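Local coordinates for 2''-aminoglycoside nucleotidyltransferase (Klebsiella pneumoniae, PDB 4WQK), which adenylates the 2''-hydroxyl of kanamycin, gentamicin, tobramycin and related aminoglycosides with the help of magnesium, making bacteria resistant to these antibiotics, at residues R55-R68 and E72-L86. Residues are numbered along the deposited sequence; the frame is centred on the assembly and turned at random. Where two conformers were deposited one is given.
Sequences RGELEAIVEMLGGR and ELDYGFLAEIGDELL
E72 takes the guanidinium of R55 end-on, NH2 to OE1 (2.8 Å) and NH1 to OE2, both oxygens offering their syn lone pairs, with the two flat groups only 13° from coplanar. Here helix 55-64 packs on the mixed sheet of the nucleotidyltransferase fold, running roughly along strand 76-81. The R55 chain runs extended, with CG anti to the backbone N (chi1 175°), which carries the head over the F77 ring to E72. E59, one helical turn on, completes the network: its OE2 receives R55 NE at 2.7 Å through the anti lone pair, so in-plane partners on two edges fix the rotation of the guanidinium. F77 lies under one face, its CD2 3.3 Å from R55 CZ, with the ring tilted 33° to the guanidinium; L58 CD2 touches F77 CZ, and F50 of strand 46-51 also meets the F77 ring.

Further along, V62 splits its branches over the sheet: CG1 touches A79 CB and I81 CG1, while CG2 meets L86 CD1 (4.1 Å), next in sequence to the magnesium ligand D87. L65 CD1 packs against I81 CD1. A Schellman motif at G66 ends the helix and turns the chain into strand 68-73, the edge partner of 76-81. R68 and E80 form an antiparallel hydrogen-bonded pair: R68 N to E80 O and E80 N to R68 O are both 3.0 Å, and the side chains lie side by side on the same face, CG against CG, with their charged ends not in contact. A water links the Schellman loop to the type II' turn from I81 to E84, donating to G66 O and accepting from G82 N at 2.8 Å.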
ATOM      1  N   ARG A  55      15.195   4.845   2.405  1.00 18.15           N
ATOM      2  CA  ARG A  55      15.154   3.577   1.670  1.00 17.60           C
ATOM      3  C   ARG A  55      16.208   2.568   2.164  1.00 18.41           C
ATOM      4  O   ARG A  55      15.900   1.363   2.313  1.00 19.09           O
ATOM      5  CB  ARG A  55      15.322   3.819   0.177  1.00 18.49           C
ATOM      6  CG  ARG A  55      15.408   2.498  -0.586  1.00 20.62           C
ATOM      7  CD  ARG A  55      15.145   2.651  -2.068  1.00 22.55           C
ATOM      8  NE  ARG A  55      15.662   1.468  -2.747  1.00 21.42           N
ATOM      9  CZ  ARG A  55      15.474   1.191  -4.034  1.00 23.29           C
ATOM     10  NH1 ARG A  55      14.737   1.992  -4.804  1.00 24.53           N
ATOM     11  NH2 ARG A  55      16.024   0.098  -4.548  1.00 25.71           N
ATOM     12  N   GLY A  56      17.420   3.039   2.459  1.00 18.97           N
ATOM     13  CA  GLY A  56      18.476   2.145   2.891  1.00 20.19           C
ATOM     14  C   GLY A  56      18.103   1.345   4.139  1.00 20.42           C
ATOM     15  O   GLY A  56      18.551   0.199   4.320  1.00 20.02           O
ATOM     16  N   GLU A  57      17.274   1.942   5.005  1.00 18.34           N
ATOM     17  CA  GLU A  57      16.887   1.263   6.238  1.00 18.85           C
ATOM     18  C   GLU A  57      15.904   0.157   5.918  1.00 19.29           C
ATOM     19  O   GLU A  57      15.961  -0.912   6.541  1.00 19.84           O
ATOM     20  CB  GLU A  57      16.286   2.243   7.249  1.00 17.59           C
ATOM     21  CG  GLU A  57      17.313   3.317   7.690  1.00 20.00           C
ATOM     22  CD  GLU A  57      16.722   4.285   8.683  1.00 22.50           C
ATOM     23  OE1 GLU A  57      16.215   3.785   9.719  1.00 26.37           O
ATOM     24  OE2 GLU A  57      16.776   5.517   8.426  1.00 22.81           O
ATOM     25  N   LEU A  58      14.987   0.395   4.972  1.00 15.94           N
ATOM     26  CA  LEU A  58      14.095  -0.693   4.561  1.00 17.04           C
ATOM     27  C   LEU A  58      14.895  -1.804   3.886  1.00 17.00           C
ATOM     28  O   LEU A  58      14.655  -2.990   4.169  1.00 17.86           O
ATOM     29  CB  LEU A  58      12.983  -0.172   3.652  1.00 16.83           C
ATOM     30  CG  LEU A  58      12.045  -1.259   3.132  1.00 15.31           C
ATOM     31  CD1 LEU A  58      11.370  -2.001   4.263  1.00 16.31           C
ATOM     32  CD2 LEU A  58      10.983  -0.621   2.190  1.00 21.14           C
ATOM     33  N   GLU A  59      15.863  -1.449   3.055  1.00 17.34           N
ATOM     34  CA  GLU A  59      16.665  -2.483   2.407  1.00 20.53           C
ATOM     35  C   GLU A  59      17.428  -3.289   3.482  1.00 20.54           C
ATOM     36  O   GLU A  59      17.594  -4.495   3.354  1.00 20.71           O
ATOM     37  CB  GLU A  59      17.639  -1.889   1.375  1.00 21.95           C
ATOM     38  CG  GLU A  59      16.940  -1.322   0.129  1.00 22.59           C
ATOM     39  CD  GLU A  59      17.921  -0.998  -1.004  1.00 29.83           C
ATOM     40  OE1 GLU A  59      19.090  -1.462  -0.986  1.00 33.97           O
ATOM     41  OE2 GLU A  59      17.535  -0.297  -1.963  1.00 28.76           O
ATOM     42  N   ALA A  60      17.866  -2.622   4.542  1.00 18.43           N
ATOM     43  CA  ALA A  60      18.577  -3.335   5.598  1.00 19.88           C
ATOM     44  C   ALA A  60      17.651  -4.325   6.314  1.00 19.46           C
ATOM     45  O   ALA A  60      18.097  -5.417   6.688  1.00 20.65           O
ATOM     46  CB  ALA A  60      19.200  -2.336   6.601  1.00 21.37           C
ATOM     47  N   ILE A  61      16.385  -3.947   6.508  1.00 17.98           N
ATOM     48  CA  ILE A  61      15.424  -4.867   7.105  1.00 17.84           C
ATOM     49  C   ILE A  61      15.262  -6.096   6.214  1.00 18.86           C
ATOM     50  O   ILE A  61      15.328  -7.244   6.687  1.00 20.23           O
ATOM     51  CB  ILE A  61      14.087  -4.166   7.335  1.00 20.04           C
ATOM     52  CG1 ILE A  61      14.231  -3.149   8.487  1.00 18.23           C
ATOM     53  CG2 ILE A  61      12.966  -5.189   7.587  1.00 20.66           C
ATOM     54  CD1 ILE A  61      13.027  -2.213   8.582  1.00 18.89           C
ATOM     55  N   VAL A  62      15.107  -5.852   4.915  1.00 19.29           N
ATOM     56  CA  VAL A  62      14.949  -6.952   3.965  1.00 20.76           C
ATOM     57  C   VAL A  62      16.132  -7.908   4.035  1.00 19.79           C
ATOM     58  O   VAL A  62      15.960  -9.129   4.110  1.00 22.99           O
ATOM     59  CB  VAL A  62      14.792  -6.412   2.517  1.00 18.75           C
ATOM     60  CG1 VAL A  62      14.928  -7.531   1.467  1.00 23.03           C
ATOM     61  CG2 VAL A  62      13.459  -5.665   2.368  1.00 22.77           C
ATOM     62  N   GLU A  63      17.338  -7.360   4.007  1.00 21.03           N
ATOM     63  CA  GLU A  63      18.546  -8.185   4.051  1.00 23.48           C
ATOM     64  C   GLU A  63      18.657  -8.951   5.366  1.00 25.74           C
ATOM     65  O   GLU A  63      19.110 -10.094   5.378  1.00 28.26           O
ATOM     66  CB  GLU A  63      19.782  -7.315   3.824  1.00 27.32           C
ATOM     67  CG  GLU A  63      19.826  -6.748   2.400  1.00 32.80           C
ATOM     68  CD  GLU A  63      20.838  -5.628   2.222  1.00 51.94           C
ATOM     69  OE1 GLU A  63      21.870  -5.630   2.932  1.00 57.97           O
ATOM     70  OE2 GLU A  63      20.597  -4.743   1.363  1.00 61.50           O
ATOM     71  N   MET A  64      18.284  -8.310   6.473  1.00 22.22           N
ATOM     72  CA  MET A  64      18.401  -8.932   7.778  1.00 24.66           C
ATOM     73  C   MET A  64      17.471 -10.144   7.858  1.00 24.27           C
ATOM     74  O   MET A  64      17.781 -11.138   8.517  1.00 27.24           O
ATOM     75  CB  MET A  64      18.074  -7.898   8.863  1.00 28.85           C
ATOM     76  CG  MET A  64      18.400  -8.330  10.253  1.00 32.94           C
ATOM     77  SD  MET A  64      17.039  -8.040  11.344  1.00 88.59           S
ATOM     78  CE  MET A  64      16.121  -9.432  10.771  1.00 25.63           C
ATOM     79  N   LEU A  65      16.349 -10.060   7.168  1.00 21.68           N
ATOM     80  CA  LEU A  65      15.350 -11.139   7.117  1.00 20.25           C
ATOM     81  C   LEU A  65      15.680 -12.195   6.055  1.00 25.05           C
ATOM     82  O   LEU A  65      14.903 -13.141   5.825  1.00 26.60           O
ATOM     83  CB  LEU A  65      13.980 -10.520   6.857  1.00 20.57           C
ATOM     84  CG  LEU A  65      13.385  -9.758   8.029  1.00 23.69           C
ATOM     85  CD1 LEU A  65      12.057  -9.172   7.621  1.00 26.33           C
ATOM     86  CD2 LEU A  65      13.202 -10.666   9.241  1.00 25.66           C
ATOM     87  N   GLY A  66      16.820 -12.036   5.398  1.00 23.37           N
ATOM     88  CA  GLY A  66      17.337 -13.043   4.473  1.00 25.36           C
ATOM     89  C   GLY A  66      16.891 -12.857   3.033  1.00 26.02           C
ATOM     90  O   GLY A  66      17.090 -13.738   2.196  1.00 28.59           O
ATOM     91  N   GLY A  67      16.329 -11.693   2.732  1.00 23.86           N
ATOM     92  CA  GLY A  67      15.874 -11.410   1.383  1.00 23.22           C
ATOM     93  C   GLY A  67      16.794 -10.496   0.596  1.00 23.77           C
ATOM     94  O   GLY A  67      17.930 -10.183   0.999  1.00 28.07           O
ATOM     95  N   ARG A  68      16.287 -10.035  -0.538  1.00 24.20           N
ATOM     96  CA  ARG A  68      17.089  -9.231  -1.443  1.00 27.77           C
ATOM     97  C   ARG A  68      16.188  -8.340  -2.271  1.00 27.56           C
ATOM     98  O   ARG A  68      15.002  -8.631  -2.441  1.00 25.05           O
ATOM     99  CB  ARG A  68      17.934 -10.129  -2.344  1.00 34.16           C
ATOM    100  CG  ARG A  68      17.110 -11.045  -3.211  1.00 31.91           C
ATOM    101  CD  ARG A  68      17.991 -11.925  -4.107  1.00 45.06           C
ATOM    102  NE  ARG A  68      18.763 -11.137  -5.067  1.00 58.62           N
ATOM    103  CZ  ARG A  68      18.282 -10.697  -6.232  1.00 65.53           C
ATOM    104  NH1 ARG A  68      17.012 -10.936  -6.562  1.00 69.05           N
ATOM    105  NH2 ARG A  68      19.054  -9.991  -7.052  1.00 63.64           N
ATOM    106  N   GLU A  72      14.177  -3.146  -9.805  1.00 28.04           N
ATOM    107  CA  GLU A  72      14.052  -1.724  -9.595  1.00 25.09           C
ATOM    108  C   GLU A  72      12.957  -1.256 -10.537  1.00 26.65           C
ATOM    109  O   GLU A  72      12.967  -1.613 -11.694  1.00 28.54           O
ATOM    110  CB  GLU A  72      15.387  -1.031  -9.890  1.00 29.09           C
ATOM    111  CG  GLU A  72      15.435   0.422  -9.556  1.00 31.37           C
ATOM    112  CD  GLU A  72      15.378   0.662  -8.054  1.00 32.79           C
ATOM    113  OE1 GLU A  72      15.839  -0.212  -7.297  1.00 30.66           O
ATOM    114  OE2 GLU A  72      14.834   1.714  -7.659  1.00 36.91           O
ATOM    115  N   LEU A  73      11.982  -0.514 -10.022  1.00 30.18           N
ATOM    116  CA  LEU A  73      10.904  -0.008 -10.863  1.00 34.85           C
ATOM    117  C   LEU A  73      11.070   1.490 -11.043  1.00 33.23           C
ATOM    118  O   LEU A  73      11.948   2.091 -10.415  1.00 34.80           O
ATOM    119  CB  LEU A  73       9.550  -0.324 -10.234  1.00 39.11           C
ATOM    120  CG  LEU A  73       9.397  -1.778  -9.785  1.00 43.23           C
ATOM    121  CD1 LEU A  73       8.311  -1.873  -8.748  1.00 44.89           C
ATOM    122  CD2 LEU A  73       9.082  -2.664 -10.954  1.00 48.02           C
ATOM    123  N   ASP A  74      10.207   2.094 -11.847  1.00 32.32           N
ATOM    124  CA  ASP A  74      10.277   3.530 -12.079  1.00 34.68           C
ATOM    125  C   ASP A  74      10.020   4.264 -10.774  1.00 36.97           C
ATOM    126  O   ASP A  74      10.710   5.231 -10.466  1.00 42.59           O
ATOM    127  CB  ASP A  74       9.279   3.969 -13.154  1.00 41.97           C
ATOM    128  CG  ASP A  74       9.876   3.934 -14.558  1.00 51.79           C
ATOM    129  OD1 ASP A  74      11.123   3.989 -14.687  1.00 52.95           O
ATOM    130  OD2 ASP A  74       9.103   3.876 -15.544  1.00 62.73           O
ATOM    131  N   TYR A  75       9.063   3.764  -9.994  1.00 35.67           N
ATOM    132  CA  TYR A  75       8.657   4.418  -8.743  1.00 35.82           C
ATOM    133  C   TYR A  75       8.629   3.523  -7.535  1.00 33.03           C
ATOM    134  O   TYR A  75       7.701   3.617  -6.747  1.00 38.72           O
ATOM    135  CB  TYR A  75       7.274   5.036  -8.893  1.00 47.28           C
ATOM    136  CG  TYR A  75       7.245   6.130  -9.905  1.00 50.99           C
ATOM    137  CD1 TYR A  75       7.716   7.399  -9.589  1.00 58.26           C
ATOM    138  CD2 TYR A  75       6.774   5.900 -11.189  1.00 51.51           C
ATOM    139  CE1 TYR A  75       7.702   8.413 -10.520  1.00 57.83           C
ATOM    140  CE2 TYR A  75       6.759   6.904 -12.129  1.00 61.61           C
ATOM    141  CZ  TYR A  75       7.223   8.162 -11.790  1.00 67.23           C
ATOM    142  OH  TYR A  75       7.204   9.168 -12.726  1.00 69.74           O
ATOM    143  N   GLY A  76       9.656   2.709  -7.372  1.00 30.70           N
ATOM    144  CA  GLY A  76       9.780   1.816  -6.235  1.00 32.69           C
ATOM    145  C   GLY A  76      10.668   0.638  -6.579  1.00 25.42           C
ATOM    146  O   GLY A  76      11.469   0.723  -7.529  1.00 27.92           O
ATOM    147  N   PHE A  77      10.560  -0.440  -5.801  1.00 21.74           N
ATOM    148  CA  PHE A  77      11.353  -1.637  -6.054  1.00 22.23           C
ATOM    149  C   PHE A  77      10.576  -2.853  -5.563  1.00 20.52           C
ATOM    150  O   PHE A  77       9.674  -2.693  -4.726  1.00 21.05           O
ATOM    151  CB  PHE A  77      12.745  -1.548  -5.381  1.00 21.36           C
ATOM    152  CG  PHE A  77      12.721  -1.531  -3.851  1.00 22.20           C
ATOM    153  CD1 PHE A  77      12.756  -2.717  -3.130  1.00 19.87           C
ATOM    154  CD2 PHE A  77      12.651  -0.338  -3.148  1.00 19.87           C
ATOM    155  CE1 PHE A  77      12.757  -2.711  -1.743  1.00 21.50           C
ATOM    156  CE2 PHE A  77      12.628  -0.333  -1.755  1.00 21.01           C
ATOM    157  CZ  PHE A  77      12.686  -1.523  -1.060  1.00 21.73           C
ATOM    158  N   LEU A  78      10.911  -4.026  -6.101  1.00 19.57           N
ATOM    159  CA  LEU A  78      10.395  -5.331  -5.641  1.00 19.56           C
ATOM    160  C   LEU A  78      11.489  -6.012  -4.859  1.00 22.98           C
ATOM    161  O   LEU A  78      12.667  -5.986  -5.252  1.00 24.99           O
ATOM    162  CB  LEU A  78       9.947  -6.240  -6.801  1.00 21.60           C
ATOM    163  CG  LEU A  78       8.983  -5.599  -7.794  1.00 25.59           C
ATOM    164  CD1 LEU A  78       8.669  -6.573  -8.965  1.00 28.69           C
ATOM    165  CD2 LEU A  78       7.722  -5.121  -7.080  1.00 27.04           C
ATOM    166  N   ALA A  79      11.110  -6.575  -3.714  1.00 20.32           N
ATOM    167  CA  ALA A  79      12.025  -7.405  -2.938  1.00 20.22           C
ATOM    168  C   ALA A  79      11.412  -8.775  -2.722  1.00 19.75           C
ATOM    169  O   ALA A  79      10.183  -8.945  -2.785  1.00 23.16           O
ATOM    170  CB  ALA A  79      12.310  -6.763  -1.605  1.00 20.51           C
ATOM    171  N   GLU A  80      12.262  -9.778  -2.528  1.00 21.84           N
ATOM    172  CA  GLU A  80      11.755 -11.093  -2.165  1.00 24.91           C
ATOM    173  C   GLU A  80      12.374 -11.528  -0.852  1.00 27.39           C
ATOM    174  O   GLU A  80      13.546 -11.297  -0.597  1.00 25.35           O
ATOM    175  CB  GLU A  80      12.024 -12.148  -3.257  1.00 31.83           C
ATOM    176  CG  GLU A  80      13.467 -12.390  -3.588  1.00 47.26           C
ATOM    177  CD  GLU A  80      13.639 -13.531  -4.583  1.00 55.32           C
ATOM    178  OE1 GLU A  80      13.065 -13.461  -5.698  1.00 56.53           O
ATOM    179  OE2 GLU A  80      14.340 -14.510  -4.232  1.00 59.81           O
ATOM    180  N   ILE A  81      11.555 -12.133  -0.007  1.00 24.16           N
ATOM    181  CA  ILE A  81      12.036 -12.759   1.225  1.00 23.75           C
ATOM    182  C   ILE A  81      11.426 -14.152   1.212  1.00 28.99           C
ATOM    183  O   ILE A  81      10.210 -14.298   1.290  1.00 27.99           O
ATOM    184  CB  ILE A  81      11.596 -11.964   2.466  1.00 20.56           C
ATOM    185  CG1 ILE A  81      12.084 -10.507   2.399  1.00 21.12           C
ATOM    186  CG2 ILE A  81      12.055 -12.677   3.767  1.00 25.64           C
ATOM    187  CD1 ILE A  81      11.544  -9.653   3.555  1.00 21.47           C
ATOM    188  N   GLY A  82      12.267 -15.167   1.056  1.00 29.37           N
ATOM    189  CA  GLY A  82      11.785 -16.522   0.873  1.00 28.56           C
ATOM    190  C   GLY A  82      10.935 -16.596  -0.385  1.00 31.53           C
ATOM    191  O   GLY A  82      11.358 -16.131  -1.450  1.00 38.85           O
ATOM    192  N   ASP A  83       9.720 -17.111  -0.250  1.00 30.62           N
ATOM    193  CA  ASP A  83       8.814 -17.268  -1.386  1.00 32.74           C
ATOM    194  C   ASP A  83       7.901 -16.059  -1.543  1.00 30.03           C
ATOM    195  O   ASP A  83       7.022 -16.055  -2.405  1.00 34.57           O
ATOM    196  CB  ASP A  83       7.953 -18.526  -1.228  1.00 39.23           C
ATOM    197  CG  ASP A  83       8.753 -19.801  -1.338  1.00 53.44           C
ATOM    198  OD1 ASP A  83       9.696 -19.845  -2.164  1.00 52.89           O
ATOM    199  OD2 ASP A  83       8.423 -20.769  -0.613  1.00 61.88           O
ATOM    200  N   GLU A  84       8.095 -15.031  -0.716  1.00 24.08           N
ATOM    201  CA  GLU A  84       7.192 -13.882  -0.731  1.00 21.40           C
ATOM    202  C   GLU A  84       7.781 -12.631  -1.371  1.00 23.92           C
ATOM    203  O   GLU A  84       8.969 -12.375  -1.297  1.00 27.02           O
ATOM    204  CB  GLU A  84       6.707 -13.546   0.701  1.00 20.83           C
ATOM    205  CG  GLU A  84       6.005 -14.695   1.428  1.00 24.30           C
ATOM    206  CD  GLU A  84       4.741 -15.170   0.732  1.00 34.34           C
ATOM    207  OE1 GLU A  84       4.127 -14.395  -0.039  1.00 33.68           O
ATOM    208  OE2 GLU A  84       4.360 -16.339   0.942  1.00 40.80           O
ATOM    209  N   LEU A  85       6.895 -11.880  -2.006  1.00 22.22           N
ATOM    210  CA  LEU A  85       7.255 -10.660  -2.715  0.54 20.30           C
ATOM    211  C   LEU A  85       6.771  -9.431  -1.966  1.00 20.95           C
ATOM    212  O   LEU A  85       5.651  -9.396  -1.461  1.00 22.27           O
ATOM    213  CB  LEU A  85       6.665 -10.669  -4.133  0.54 25.36           C
ATOM    214  CG  LEU A  85       7.548 -11.020  -5.337  0.54 37.50           C
ATOM    215  CD1 LEU A  85       8.868 -11.684  -4.951  0.54 34.53           C
ATOM    216  CD2 LEU A  85       6.767 -11.894  -6.301  0.54 37.73           C
ATOM    217  N   LEU A  86       7.647  -8.439  -1.889  1.00 19.47           N
ATOM    218  CA  LEU A  86       7.334  -7.121  -1.361  1.00 18.87           C
ATOM    219  C   LEU A  86       7.349  -6.091  -2.485  1.00 19.83           C
ATOM    220  O   LEU A  86       8.370  -5.932  -3.177  1.00 23.65           O
ATOM    221  CB  LEU A  86       8.359  -6.684  -0.322  1.00 20.57           C
ATOM    222  CG  LEU A  86       8.669  -7.582   0.855  1.00 21.21           C
ATOM    223  CD1 LEU A  86       9.579  -6.805   1.791  1.00 25.16           C
ATOM    224  CD2 LEU A  86       7.361  -7.965   1.511  1.00 22.73           C
TER
HETATM  225  O   HOH W   1      15.040 -15.065   0.710  1.00 38.06           O